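Local coordinates for protein arylsulfatase (Pseudoalteromonas sp. MB47, PDB 7AJ0) that probably removes sulfate groups from the algal polysaccharide fucoidan as a thermostable, calcium-binding hexameric sulfatase, at residues A[65-70]-A[354-359]; A[95-100]-A[348-353]; A[182-187]-A[270-275]; A[331-336]-A[448-453]. All blocks are in the same frame, centred on the assembly; numbering follows the deposited sequence.

In the fold
The four contacts lie around the calcium site, with side chains about 5 to 11 Å from the ion, interaction 4 being farthest from the centre of the chain. Interactions 1 and 2 have centres 12 Å apart and share neighbouring strands 91-97 and 354-360 of the large mixed sheet; helix 350-353 of interaction 2 runs straight into strand 354-360 of interaction 1. Along the chain, interaction 3 is nested inside interaction 2, which is nested inside interaction 1, whereas interaction 4 crosses both. Interactions 3 and 4, centres 15 Å apart, touch where N273 packs on T332 and N275 probably bonds to D335. Both meet the fourth subunit, so these adjoining loops also take part in subunit contacts of the hexamer.

Interaction 1. Residues A[65-70]-A[354-359]; sequences GDPGVY and RIPGIA
The two torsions of Y70 set up its meeting with P356, G357 and I358: CG lies anti to the carbonyl carbon (chi1 -84°) and the ring plane stands nearly perpendicular to the plane of CA, CB and CG (chi2 -89°), which sends the phenol from the short 3-10 turn at 68-70 toward strand 354-359. That turn is closed by Y70 N bonding to P67 O at 3.0 Å. At the far end of the ring, G357 N donates to Y70 OH over 2.9 Å, and an N-H...O angle of 169° shows the bond to be nearly straight. The ring is not left to this one bond. P356 lies over one face, its CB 3.9 Å from Y70 CE2, while I358 comes to the ring edge with CG1, 4.2 Å from the same CE2. Behind the aromatic contact the two prolines meet more loosely, P67 CD standing 4.4 Å from P356 CG. Outside the pair, W64 packs edge-to-face with Y70, and R92 makes a cation-pi contact with it. The same hydroxyl also bonds to L93 O on strand 91-97, the antiparallel neighbour of strand 354-360. The loop that follows strand 53-59 is thereby pinned on the sheet, with the side chain of P356 about 11 Å from the calcium ion. Chemically, the phenol oxygen acts as acceptor toward G357 and as donor toward L93, so a buried hydroxyl is satisfied in both roles and bridges two adjacent strands, while the proline and isoleucine probably restrict the ring's rotation.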
loop_
_atom_site.group_PDB
_atom_site.type_symbol
_atom_site.label_atom_id
_atom_site.label_comp_id
_atom_site.label_asym_id
_atom_site.label_seq_id
_atom_site.Cartn_x
_atom_site.Cartn_y
_atom_site.Cartn_z
ATOM N N GLY A 65 -16.992 -21.859 4.416
ATOM C CA GLY A 65 -16.119 -22.995 4.602
ATOM C C GLY A 65 -16.024 -23.538 6.008
ATOM O O GLY A 65 -15.148 -24.370 6.270
ATOM N N ASP A 66 -16.892 -23.106 6.927
ATOM C CA ASP A 66 -16.792 -23.601 8.299
ATOM C C ASP A 66 -17.083 -25.094 8.390
ATOM O O ASP A 66 -16.299 -25.817 9.030
ATOM C CB ASP A 66 -17.711 -22.789 9.216
ATOM C CG ASP A 66 -17.023 -21.561 9.797
ATOM O OD1 ASP A 66 -15.901 -21.704 10.327
ATOM O OD2 ASP A 66 -17.598 -20.453 9.723
ATOM N N PRO A 67 -18.155 -25.623 7.799
ATOM C CA PRO A 67 -18.395 -27.069 7.881
ATOM C C PRO A 67 -17.334 -27.856 7.129
ATOM O O PRO A 67 -16.794 -27.409 6.114
ATOM C CB PRO A 67 -19.777 -27.249 7.236
ATOM C CG PRO A 67 -20.381 -25.879 7.200
ATOM C CD PRO A 67 -19.230 -24.927 7.069
ATOM N N GLY A 68 -17.044 -29.054 7.640
ATOM C CA GLY A 68 -16.015 -29.877 7.027
ATOM C C GLY A 68 -16.317 -30.221 5.582
ATOM O O GLY A 68 -15.413 -30.281 4.745
ATOM N N VAL A 69 -17.593 -30.450 5.265
ATOM C CA VAL A 69 -17.980 -30.817 3.908
ATOM C C VAL A 69 -17.833 -29.666 2.928
ATOM O O VAL A 69 -17.877 -29.892 1.714
ATOM C CB VAL A 69 -19.424 -31.362 3.929
ATOM C CG1 VAL A 69 -20.420 -30.237 4.151
ATOM C CG2 VAL A 69 -19.727 -32.112 2.648
ATOM N N TYR A 70 -17.644 -28.442 3.419
ATOM C CA TYR A 70 -17.347 -27.296 2.572
ATOM C C TYR A 70 -15.857 -26.979 2.506
ATOM O O TYR A 70 -15.475 -26.003 1.854
ATOM C CB TYR A 70 -18.093 -26.053 3.070
ATOM C CG TYR A 70 -19.519 -25.930 2.587
ATOM C CD1 TYR A 70 -19.812 -25.289 1.392
ATOM C CD2 TYR A 70 -20.571 -26.436 3.336
ATOM C CE1 TYR A 70 -21.113 -25.165 0.951
ATOM C CE2 TYR A 70 -21.876 -26.317 2.903
ATOM C CZ TYR A 70 -22.141 -25.680 1.711
ATOM O OH TYR A 70 -23.439 -25.561 1.278
ATOM N N ARG A 354 -21.733 -15.099 0.180
ATOM C CA ARG A 354 -21.737 -16.496 -0.255
ATOM C C ARG A 354 -21.620 -17.388 0.977
ATOM O O ARG A 354 -20.564 -17.445 1.615
ATOM C CB ARG A 354 -20.608 -16.764 -1.243
ATOM C CG ARG A 354 -20.822 -18.027 -2.064
ATOM C CD ARG A 354 -19.721 -18.222 -3.087
ATOM N NE ARG A 354 -19.879 -19.470 -3.829
ATOM C CZ ARG A 354 -19.081 -19.855 -4.818
ATOM N NH1 ARG A 354 -18.066 -19.088 -5.190
ATOM N NH2 ARG A 354 -19.299 -21.005 -5.438
ATOM N N ILE A 355 -22.697 -18.101 1.296
ATOM C CA ILE A 355 -22.856 -18.725 2.607
ATOM C C ILE A 355 -23.167 -20.204 2.420
ATOM O O ILE A 355 -23.602 -20.635 1.340
ATOM C CB ILE A 355 -23.978 -18.044 3.425
ATOM C CG1 ILE A 355 -25.227 -17.894 2.552
ATOM C CG2 ILE A 355 -23.521 -16.692 3.931
ATOM C CD1 ILE A 355 -26.501 -18.311 3.225
ATOM N N PRO A 356 -22.980 -21.006 3.468
ATOM C CA PRO A 356 -23.332 -22.427 3.379
ATOM C C PRO A 356 -24.829 -22.609 3.206
ATOM O O PRO A 356 -25.637 -21.836 3.728
ATOM C CB PRO A 356 -22.858 -23.009 4.719
ATOM C CG PRO A 356 -21.998 -21.954 5.342
ATOM C CD PRO A 356 -22.478 -20.642 4.805
ATOM N N GLY A 357 -25.193 -23.657 2.472
ATOM C CA GLY A 357 -26.589 -23.975 2.251
ATOM C C GLY A 357 -26.815 -25.443 1.960
ATOM O O GLY A 357 -26.336 -25.960 0.946
ATOM N N ILE A 358 -27.543 -26.126 2.838
ATOM C CA ILE A 358 -27.767 -27.561 2.722
ATOM C C ILE A 358 -29.263 -27.820 2.773
ATOM O O ILE A 358 -29.959 -27.297 3.650
ATOM C CB ILE A 358 -27.052 -28.347 3.840
ATOM C CG1 ILE A 358 -25.548 -28.090 3.795
ATOM C CG2 ILE A 358 -27.347 -29.839 3.710
ATOM C CD1 ILE A 358 -24.839 -28.437 5.087
ATOM N N ALA A 359 -29.753 -28.627 1.836
ATOM C CA ALA A 359 -31.145 -29.054 1.802
ATOM C C ALA A 359 -31.179 -30.564 1.987
ATOM O O ALA A 359 -30.557 -31.300 1.214
ATOM C CB ALA A 359 -31.815 -28.649 0.489
#

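Interaction 2. Residues A[95-100]-A[348-353]; sequences SMYSQP and TWEGGV
Two hydrogen bonds join Y97 and S98 to the short helix 350-353. Y97 OH donates to E350 OE1 at 2.6 Å, meeting the carboxylate on its syn side and only slightly out of its plane, while ring and carboxylate planes stand 71° apart. The glutamate reaches the phenol because its chain bends at chi2 (-66°) and turns OE1 back to the ring edge. One residue on, S98 N donates to V353 O over 2.8 Å with an N-H...O angle of 152°; the N-H comes in the carbonyl plane, onto a lone pair of V353 O. That same V353 O receives a CA-H...O contact from Y97 CA at 3.2 Å, so two successive residues of the extended segment converge on one carbonyl at the end of the helix.

The apolar contacts are shared between the two branches of V353. Its CG2 lies 3.8 Å from Y97 CD1, in the plane of the ring at its edge, and its CG1 is 4.0 Å from P100 CG. P100 CG also touches T348 CG2, 3.7 Å away, with the two side chains lying side by side.

Charge completes the account: E350 OE2 forms a salt bridge with K438, and Y97 OH has a further hydrogen bond with R433 NH1, so phenol and carboxylate belong to one buried polar network. Around it, strand 420-425 covers Y97, T348 and V353 through M423, helix 377-387 packs on M96 and S98, and strand 354-360 continues from the helix, antiparallel to strand 91-97; segment 95-100 itself leads on to the calcium ligand C102.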
loop_
_atom_site.group_PDB
_atom_site.type_symbol
_atom_site.label_atom_id
_atom_site.label_comp_id
_atom_site.label_asym_id
_atom_site.label_seq_id
_atom_site.Cartn_x
_atom_site.Cartn_y
_atom_site.Cartn_z
ATOM N N SER A 95 -23.516 -22.202 -4.221
ATOM C CA SER A 95 -23.761 -20.815 -4.621
ATOM C C SER A 95 -25.037 -20.294 -3.968
ATOM O O SER A 95 -25.943 -19.768 -4.619
ATOM C CB SER A 95 -23.828 -20.685 -6.141
ATOM O OG SER A 95 -22.526 -20.683 -6.700
ATOM N N MET A 96 -25.113 -20.448 -2.651
ATOM C CA MET A 96 -26.198 -19.902 -1.847
ATOM C C MET A 96 -25.780 -18.535 -1.325
ATOM O O MET A 96 -24.630 -18.342 -0.916
ATOM C CB MET A 96 -26.521 -20.849 -0.692
ATOM C CG MET A 96 -27.559 -20.348 0.290
ATOM S SD MET A 96 -29.216 -20.233 -0.384
ATOM C CE MET A 96 -30.153 -20.275 1.138
ATOM N N TYR A 97 -26.714 -17.585 -1.340
ATOM C CA TYR A 97 -26.386 -16.192 -1.076
ATOM C C TYR A 97 -27.287 -15.595 -0.010
ATOM O O TYR A 97 -28.476 -15.915 0.074
ATOM C CB TYR A 97 -26.487 -15.351 -2.365
ATOM C CG TYR A 97 -25.274 -15.507 -3.242
ATOM C CD1 TYR A 97 -24.130 -14.760 -3.007
ATOM C CD2 TYR A 97 -25.260 -16.415 -4.288
ATOM C CE1 TYR A 97 -23.008 -14.907 -3.793
ATOM C CE2 TYR A 97 -24.146 -16.567 -5.082
ATOM C CZ TYR A 97 -23.020 -15.810 -4.830
ATOM O OH TYR A 97 -21.904 -15.960 -5.615
ATOM N N SER A 98 -26.692 -14.715 0.801
ATOM C CA SER A 98 -27.401 -14.001 1.853
ATOM C C SER A 98 -27.194 -12.504 1.676
ATOM O O SER A 98 -26.620 -12.070 0.671
ATOM C CB SER A 98 -26.902 -14.445 3.225
ATOM O OG SER A 98 -25.554 -14.045 3.420
ATOM N N GLN A 99 -27.634 -11.712 2.635
ATOM C CA GLN A 99 -27.280 -10.298 2.707
ATOM C C GLN A 99 -25.994 -10.138 3.502
ATOM O O GLN A 99 -25.529 -11.069 4.161
ATOM C CB GLN A 99 -28.422 -9.509 3.330
ATOM C CG GLN A 99 -29.757 -9.735 2.641
ATOM C CD GLN A 99 -29.724 -9.361 1.173
ATOM O OE1 GLN A 99 -29.468 -8.209 0.818
ATOM N NE2 GLN A 99 -29.974 -10.337 0.309
ATOM N N PRO A 100 -25.370 -8.958 3.457
ATOM C CA PRO A 100 -24.062 -8.803 4.113
ATOM C C PRO A 100 -24.106 -8.673 5.630
ATOM O O PRO A 100 -23.045 -8.774 6.259
ATOM C CB PRO A 100 -23.500 -7.514 3.479
ATOM C CG PRO A 100 -24.326 -7.278 2.258
ATOM C CD PRO A 100 -25.687 -7.807 2.594
ATOM N N THR A 348 -19.995 -6.762 0.346
ATOM C CA THR A 348 -20.553 -7.564 -0.733
ATOM C C THR A 348 -19.474 -8.284 -1.534
ATOM O O THR A 348 -19.712 -8.661 -2.686
ATOM C CB THR A 348 -21.415 -6.699 -1.653
ATOM O OG1 THR A 348 -20.723 -5.486 -1.965
ATOM C CG2 THR A 348 -22.743 -6.381 -0.977
ATOM N N TRP A 349 -18.288 -8.463 -0.958
ATOM C CA TRP A 349 -17.400 -9.504 -1.449
ATOM C C TRP A 349 -18.066 -10.860 -1.223
ATOM O O TRP A 349 -18.995 -10.999 -0.423
ATOM C CB TRP A 349 -16.049 -9.459 -0.743
ATOM C CG TRP A 349 -15.231 -8.241 -1.043
ATOM C CD1 TRP A 349 -14.837 -7.284 -0.155
ATOM C CD2 TRP A 349 -14.707 -7.847 -2.316
ATOM N NE1 TRP A 349 -14.096 -6.320 -0.794
ATOM C CE2 TRP A 349 -14.003 -6.641 -2.123
ATOM C CE3 TRP A 349 -14.764 -8.395 -3.600
ATOM C CZ2 TRP A 349 -13.365 -5.974 -3.165
ATOM C CZ3 TRP A 349 -14.130 -7.734 -4.631
ATOM C CH2 TRP A 349 -13.439 -6.536 -4.409
ATOM N N GLU A 350 -17.585 -11.874 -1.939
ATOM C CA GLU A 350 -18.182 -13.198 -1.794
ATOM C C GLU A 350 -18.098 -13.691 -0.355
ATOM O O GLU A 350 -18.994 -14.407 0.107
ATOM C CB GLU A 350 -17.507 -14.179 -2.747
ATOM C CG GLU A 350 -17.806 -13.890 -4.207
ATOM C CD GLU A 350 -19.267 -14.092 -4.542
ATOM O OE1 GLU A 350 -19.759 -15.227 -4.363
ATOM O OE2 GLU A 350 -19.929 -13.119 -4.968
ATOM N N GLY A 351 -17.048 -13.303 0.373
ATOM C CA GLY A 351 -16.921 -13.724 1.756
ATOM C C GLY A 351 -18.085 -13.298 2.627
ATOM O O GLY A 351 -18.388 -13.950 3.629
ATOM N N GLY A 352 -18.756 -12.212 2.262
ATOM C CA GLY A 352 -19.832 -11.695 3.079
ATOM C C GLY A 352 -21.198 -12.271 2.772
ATOM O O GLY A 352 -22.056 -12.332 3.659
ATOM N N VAL A 353 -21.410 -12.711 1.530
ATOM C CA VAL A 353 -22.747 -13.063 1.071
ATOM C C VAL A 353 -22.847 -14.509 0.604
ATOM O O VAL A 353 -23.933 -15.098 0.627
ATOM C CB VAL A 353 -23.192 -12.106 -0.058
ATOM C CG1 VAL A 353 -23.396 -10.701 0.486
ATOM C CG2 VAL A 353 -22.168 -12.102 -1.185
#

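Interaction 3. Residues A[182-187]-A[270-275]; sequences VQSDYT and KIHNDN
Beside the calcium site, the loop after strand 262-267 presents H272 to V182, just before helix 183-187; the H272 side chain is about 5 Å from the metal ion, which places it close to the metal site. V182 CG2 sits over the centre of the imidazole, 3.5 Å from the centroid and 14° off the normal, a clear CH-pi contact. In its own loop, H272 ND1 donates to N273 O at 2.9 Å, close to the ring plane, so the ring is held both on its face and at its edge. Cis peptides before I271 and D274 shape this loop.

At the first residue of the helix, Q183 NE2 donates to D274 O over 3.0 Å, while its OE1 bonds to S269. One turn on, T187 OG1 donates to D274 OD2 at 2.8 Å, approaching from above the carboxylate plane (43° out of it), and the aspartate is fixed further by Y195 at OD2 and Q194 at OD1. Helix 234-238 backs the contact through I237, which packs on Q183 and T187, while helix 290-311 lies against K270 and N275.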
loop_
_atom_site.group_PDB
_atom_site.type_symbol
_atom_site.label_atom_id
_atom_site.label_comp_id
_atom_site.label_asym_id
_atom_site.label_seq_id
_atom_site.Cartn_x
_atom_site.Cartn_y
_atom_site.Cartn_z
ATOM N N VAL A 182 -29.301 -9.506 19.898
ATOM C CA VAL A 182 -28.159 -10.278 19.396
ATOM C C VAL A 182 -27.232 -10.591 20.557
ATOM O O VAL A 182 -27.256 -9.922 21.583
ATOM C CB VAL A 182 -27.439 -9.495 18.264
ATOM C CG1 VAL A 182 -26.930 -8.145 18.785
ATOM C CG2 VAL A 182 -26.303 -10.305 17.663
ATOM N N GLN A 183 -26.403 -11.628 20.390
ATOM C CA GLN A 183 -25.523 -12.077 21.469
ATOM C C GLN A 183 -24.660 -10.936 22.003
ATOM O O GLN A 183 -24.543 -10.745 23.220
ATOM C CB GLN A 183 -24.652 -13.231 20.976
ATOM C CG GLN A 183 -23.570 -13.705 21.944
ATOM C CD GLN A 183 -24.006 -14.882 22.802
ATOM O OE1 GLN A 183 -25.124 -15.384 22.675
ATOM N NE2 GLN A 183 -23.116 -15.329 23.681
ATOM N N SER A 184 -24.022 -10.182 21.104
ATOM C CA SER A 184 -23.112 -9.128 21.540
ATOM C C SER A 184 -23.815 -8.097 22.415
ATOM O O SER A 184 -23.175 -7.460 23.259
ATOM C CB SER A 184 -22.481 -8.451 20.324
ATOM O OG SER A 184 -23.474 -8.048 19.396
ATOM N N ASP A 185 -25.125 -7.916 22.229
ATOM C CA ASP A 185 -25.863 -6.982 23.071
ATOM C C ASP A 185 -25.845 -7.430 24.527
ATOM O O ASP A 185 -25.794 -6.598 25.441
ATOM C CB ASP A 185 -27.298 -6.848 22.561
ATOM C CG ASP A 185 -28.066 -5.740 23.255
ATOM O OD1 ASP A 185 -27.448 -4.979 24.030
ATOM O OD2 ASP A 185 -29.290 -5.633 23.026
ATOM N N TYR A 186 -25.878 -8.744 24.763
ATOM C CA TYR A 186 -25.816 -9.254 26.125
ATOM C C TYR A 186 -24.390 -9.247 26.671
ATOM O O TYR A 186 -24.165 -8.848 27.819
ATOM C CB TYR A 186 -26.372 -10.681 26.185
ATOM C CG TYR A 186 -27.851 -10.805 25.908
ATOM C CD1 TYR A 186 -28.331 -10.862 24.607
ATOM C CD2 TYR A 186 -28.767 -10.889 26.948
ATOM C CE1 TYR A 186 -29.680 -10.983 24.349
ATOM C CE2 TYR A 186 -30.120 -11.009 26.699
ATOM C CZ TYR A 186 -30.570 -11.056 25.397
ATOM O OH TYR A 186 -31.916 -11.177 25.136
ATOM N N THR A 187 -23.419 -9.686 25.867
ATOM C CA THR A 187 -22.085 -9.950 26.393
ATOM C C THR A 187 -21.304 -8.679 26.695
ATOM O O THR A 187 -20.379 -8.719 27.514
ATOM C CB THR A 187 -21.295 -10.820 25.411
ATOM O OG1 THR A 187 -21.239 -10.179 24.131
ATOM C CG2 THR A 187 -21.954 -12.186 25.263
ATOM N N LYS A 270 -25.149 -18.768 18.320
ATOM C CA LYS A 270 -23.811 -18.984 17.785
ATOM C C LYS A 270 -23.831 -18.847 16.265
ATOM O O LYS A 270 -24.851 -19.101 15.620
ATOM C CB LYS A 270 -23.299 -20.360 18.199
ATOM C CG LYS A 270 -22.972 -20.462 19.676
ATOM C CD LYS A 270 -23.034 -21.899 20.168
ATOM C CE LYS A 270 -22.673 -21.985 21.647
ATOM N NZ LYS A 270 -23.553 -21.135 22.502
ATOM N N ILE A 271 -22.693 -18.445 15.680
ATOM C CA ILE A 271 -21.437 -18.210 16.372
ATOM C C ILE A 271 -21.123 -16.715 16.475
ATOM O O ILE A 271 -19.983 -16.291 16.280
ATOM C CB ILE A 271 -20.267 -18.933 15.652
ATOM C CG1 ILE A 271 -20.177 -18.483 14.188
ATOM C CG2 ILE A 271 -20.447 -20.440 15.723
ATOM C CD1 ILE A 271 -18.936 -18.974 13.481
ATOM N N HIS A 272 -22.143 -15.918 16.770
ATOM C CA HIS A 272 -21.939 -14.493 16.982
ATOM C C HIS A 272 -21.084 -14.263 18.224
ATOM O O HIS A 272 -21.166 -15.004 19.207
ATOM C CB HIS A 272 -23.283 -13.781 17.137
ATOM C CG HIS A 272 -23.257 -12.340 16.732
ATOM N ND1 HIS A 272 -22.595 -11.372 17.456
ATOM C CD2 HIS A 272 -23.823 -11.701 15.681
ATOM C CE1 HIS A 272 -22.751 -10.200 16.866
ATOM N NE2 HIS A 272 -23.491 -10.373 15.786
ATOM N N ASN A 273 -20.254 -13.227 18.173
ATOM C CA ASN A 273 -19.468 -12.853 19.345
ATOM C C ASN A 273 -20.372 -12.204 20.389
ATOM O O ASN A 273 -21.398 -11.606 20.058
ATOM C CB ASN A 273 -18.347 -11.892 18.951
ATOM C CG ASN A 273 -18.826 -10.457 18.821
ATOM O OD1 ASN A 273 -19.570 -10.119 17.901
ATOM N ND2 ASN A 273 -18.393 -9.604 19.741
ATOM N N ASP A 274 -20.000 -12.332 21.665
ATOM C CA ASP A 274 -18.855 -13.108 22.130
ATOM C C ASP A 274 -19.308 -14.534 22.423
ATOM O O ASP A 274 -20.270 -14.743 23.161
ATOM C CB ASP A 274 -18.255 -12.459 23.377
ATOM C CG ASP A 274 -17.892 -11.003 23.152
ATOM O OD1 ASP A 274 -17.080 -10.729 22.242
ATOM O OD2 ASP A 274 -18.436 -10.132 23.866
ATOM N N ASN A 275 -18.615 -15.511 21.842
ATOM C CA ASN A 275 -19.038 -16.900 21.943
ATOM C C ASN A 275 -18.724 -17.468 23.320
ATOM O O ASN A 275 -17.585 -17.389 23.791
ATOM C CB ASN A 275 -18.362 -17.747 20.866
ATOM C CG ASN A 275 -19.064 -17.654 19.535
ATOM O OD1 ASN A 275 -20.138 -18.226 19.349
ATOM N ND2 ASN A 275 -18.464 -16.931 18.598
#

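Interaction 4. Residues A[331-336]-A[448-453]; sequences DTWPDS and VPRRNI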
loop_
_atom_site.group_PDB
_atom_site.type_symbol
_atom_site.label_atom_id
_atom_site.label_comp_id
_atom_site.label_asym_id
_atom_site.label_seq_id
_atom_site.Cartn_x
_atom_site.Cartn_y
_atom_site.Cartn_z
ATOM N N ASP A 331 -14.043 -9.087 12.015
ATOM C CA ASP A 331 -13.668 -7.950 12.848
ATOM C C ASP A 331 -13.457 -8.349 14.302
ATOM O O ASP A 331 -12.704 -7.681 15.020
ATOM C CB ASP A 331 -14.733 -6.856 12.767
ATOM C CG ASP A 331 -14.804 -6.213 11.401
ATOM O OD1 ASP A 331 -15.322 -6.862 10.466
ATOM O OD2 ASP A 331 -14.341 -5.058 11.263
ATOM N N THR A 332 -14.117 -9.413 14.759
ATOM C CA THR A 332 -13.997 -9.866 16.137
ATOM C C THR A 332 -13.013 -11.022 16.282
ATOM O O THR A 332 -13.083 -11.768 17.264
ATOM C CB THR A 332 -15.368 -10.267 16.691
ATOM O OG1 THR A 332 -15.965 -11.268 15.858
ATOM C CG2 THR A 332 -16.284 -9.060 16.758
ATOM N N TRP A 333 -12.103 -11.179 15.329
ATOM C CA TRP A 333 -11.098 -12.229 15.406
ATOM C C TRP A 333 -10.378 -12.158 16.753
ATOM O O TRP A 333 -10.080 -11.056 17.236
ATOM C CB TRP A 333 -10.101 -12.076 14.249
ATOM C CG TRP A 333 -9.164 -13.225 14.128
ATOM C CD1 TRP A 333 -9.321 -14.335 13.349
ATOM C CD2 TRP A 333 -7.928 -13.397 14.829
ATOM N NE1 TRP A 333 -8.256 -15.187 13.521
ATOM C CE2 TRP A 333 -7.387 -14.633 14.425
ATOM C CE3 TRP A 333 -7.226 -12.625 15.759
ATOM C CZ2 TRP A 333 -6.176 -15.112 14.915
ATOM C CZ3 TRP A 333 -6.025 -13.103 16.244
ATOM C CH2 TRP A 333 -5.512 -14.334 15.822
ATOM N N PRO A 334 -10.063 -13.301 17.387
ATOM C CA PRO A 334 -10.205 -14.683 16.917
ATOM C C PRO A 334 -11.555 -15.331 17.203
ATOM O O PRO A 334 -11.683 -16.545 17.071
ATOM C CB PRO A 334 -9.100 -15.416 17.693
ATOM C CG PRO A 334 -9.061 -14.691 18.999
ATOM C CD PRO A 334 -9.403 -13.241 18.706
ATOM N N ASP A 335 -12.546 -14.537 17.594
ATOM C CA ASP A 335 -13.907 -15.040 17.769
ATOM C C ASP A 335 -14.667 -14.934 16.443
ATOM O O ASP A 335 -15.664 -14.226 16.309
ATOM C CB ASP A 335 -14.610 -14.280 18.886
ATOM C CG ASP A 335 -15.779 -15.052 19.472
ATOM O OD1 ASP A 335 -16.084 -16.151 18.960
ATOM O OD2 ASP A 335 -16.388 -14.564 20.448
ATOM N N SER A 336 -14.157 -15.666 15.449
ATOM C CA SER A 336 -14.589 -15.515 14.070
ATOM C C SER A 336 -14.640 -16.865 13.373
ATOM O O SER A 336 -13.783 -17.722 13.596
ATOM C CB SER A 336 -13.635 -14.593 13.291
ATOM O OG SER A 336 -13.453 -13.360 13.955
ATOM N N VAL A 448 -7.622 -1.930 7.243
ATOM C CA VAL A 448 -6.926 -2.718 8.252
ATOM C C VAL A 448 -7.273 -4.181 8.013
ATOM O O VAL A 448 -8.445 -4.500 7.806
ATOM C CB VAL A 448 -7.310 -2.308 9.687
ATOM C CG1 VAL A 448 -6.480 -3.080 10.701
ATOM C CG2 VAL A 448 -7.141 -0.808 9.889
ATOM N N PRO A 449 -6.303 -5.098 8.032
ATOM C CA PRO A 449 -6.636 -6.514 7.816
ATOM C C PRO A 449 -7.675 -7.008 8.812
ATOM O O PRO A 449 -7.598 -6.728 10.010
ATOM C CB PRO A 449 -5.291 -7.230 8.005
ATOM C CG PRO A 449 -4.261 -6.187 7.721
ATOM C CD PRO A 449 -4.852 -4.887 8.201
ATOM N N ARG A 450 -8.655 -7.747 8.298
ATOM C CA ARG A 450 -9.771 -8.354 9.009
ATOM C C ARG A 450 -10.897 -7.359 9.284
ATOM O O ARG A 450 -11.974 -7.780 9.708
ATOM C CB ARG A 450 -9.366 -8.990 10.354
ATOM C CG ARG A 450 -8.372 -10.130 10.265
ATOM C CD ARG A 450 -8.222 -10.806 11.629
ATOM N NE ARG A 450 -7.261 -11.904 11.602
ATOM C CZ ARG A 450 -6.073 -11.887 12.204
ATOM N NH1 ARG A 450 -5.677 -10.829 12.904
ATOM N NH2 ARG A 450 -5.281 -12.945 12.112
ATOM N N ARG A 451 -10.698 -6.064 9.062
ATOM C CA ARG A 451 -11.626 -5.046 9.556
ATOM C C ARG A 451 -12.582 -4.596 8.453
ATOM O O ARG A 451 -12.704 -3.412 8.127
ATOM C CB ARG A 451 -10.845 -3.871 10.134
ATOM C CG ARG A 451 -10.201 -4.179 11.477
ATOM C CD ARG A 451 -11.273 -4.426 12.526
ATOM N NE ARG A 451 -10.726 -4.668 13.855
ATOM C CZ ARG A 451 -11.452 -4.667 14.966
ATOM N NH1 ARG A 451 -12.757 -4.429 14.905
ATOM N NH2 ARG A 451 -10.875 -4.897 16.138
ATOM N N ASN A 452 -13.294 -5.580 7.900
ATOM C CA ASN A 452 -14.247 -5.304 6.833
ATOM C C ASN A 452 -15.345 -4.358 7.304
ATOM O O ASN A 452 -15.704 -3.406 6.601
ATOM C CB ASN A 452 -14.852 -6.617 6.330
ATOM C CG ASN A 452 -13.800 -7.666 6.033
ATOM O OD1 ASN A 452 -13.739 -8.707 6.692
ATOM N ND2 ASN A 452 -12.961 -7.396 5.040
ATOM N N ILE A 453 -15.889 -4.603 8.495
ATOM C CA ILE A 453 -17.004 -3.801 8.981
ATOM C C ILE A 453 -16.521 -2.440 9.469
ATOM O O ILE A 453 -17.105 -1.401 9.141
ATOM C CB ILE A 453 -17.755 -4.553 10.096
ATOM C CG1 ILE A 453 -18.353 -5.856 9.564
ATOM C CG2 ILE A 453 -18.852 -3.673 10.694
ATOM C CD1 ILE A 453 -18.777 -6.829 10.649
#
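D331 carries one half of the contact with R451 and I453, and its side chain can be followed outward. CB passes 3.8 Å from R451 NH1; with CG anti to the carbonyl carbon (chi1 -68°), the carboxylate turns to the 451-453 backbone. CG comes 3.6 Å from I453 CB. OD1 accepts from I453 N at 3.1 Å, on the syn side and nearly straight at 164°. OD2 lies 3.2 Å from R451 CA, has only a weak bond to I453 N, and takes its main one from D454 N. R451 NH1 stays 4.0 Å from OD2, beyond salt-bridge range; its guanidinium instead lies with one face over D331 O.

The other half is a flat stack. The R450 chain is extended from CG to NE, and its guanidinium rests on W333, centres 3.7 Å apart and planes only 7° from parallel, a cation-pi contact; P334 CB covers the opposite face of the indole. R450 NH2 forms a salt bridge with D473 of the second subunit, and W333 NE1 bonds to M472 O of the same subunit.

Backbone N-H groups thus take up the carboxylate of D331, probably stabilising its negative charge. R450 pairs its charge across a subunit boundary, while R451 is paired with D454 of its own chain and also reaches Q483 of the third subunit, so this loop-to-loop contact is also part of the hexamer's polar interface.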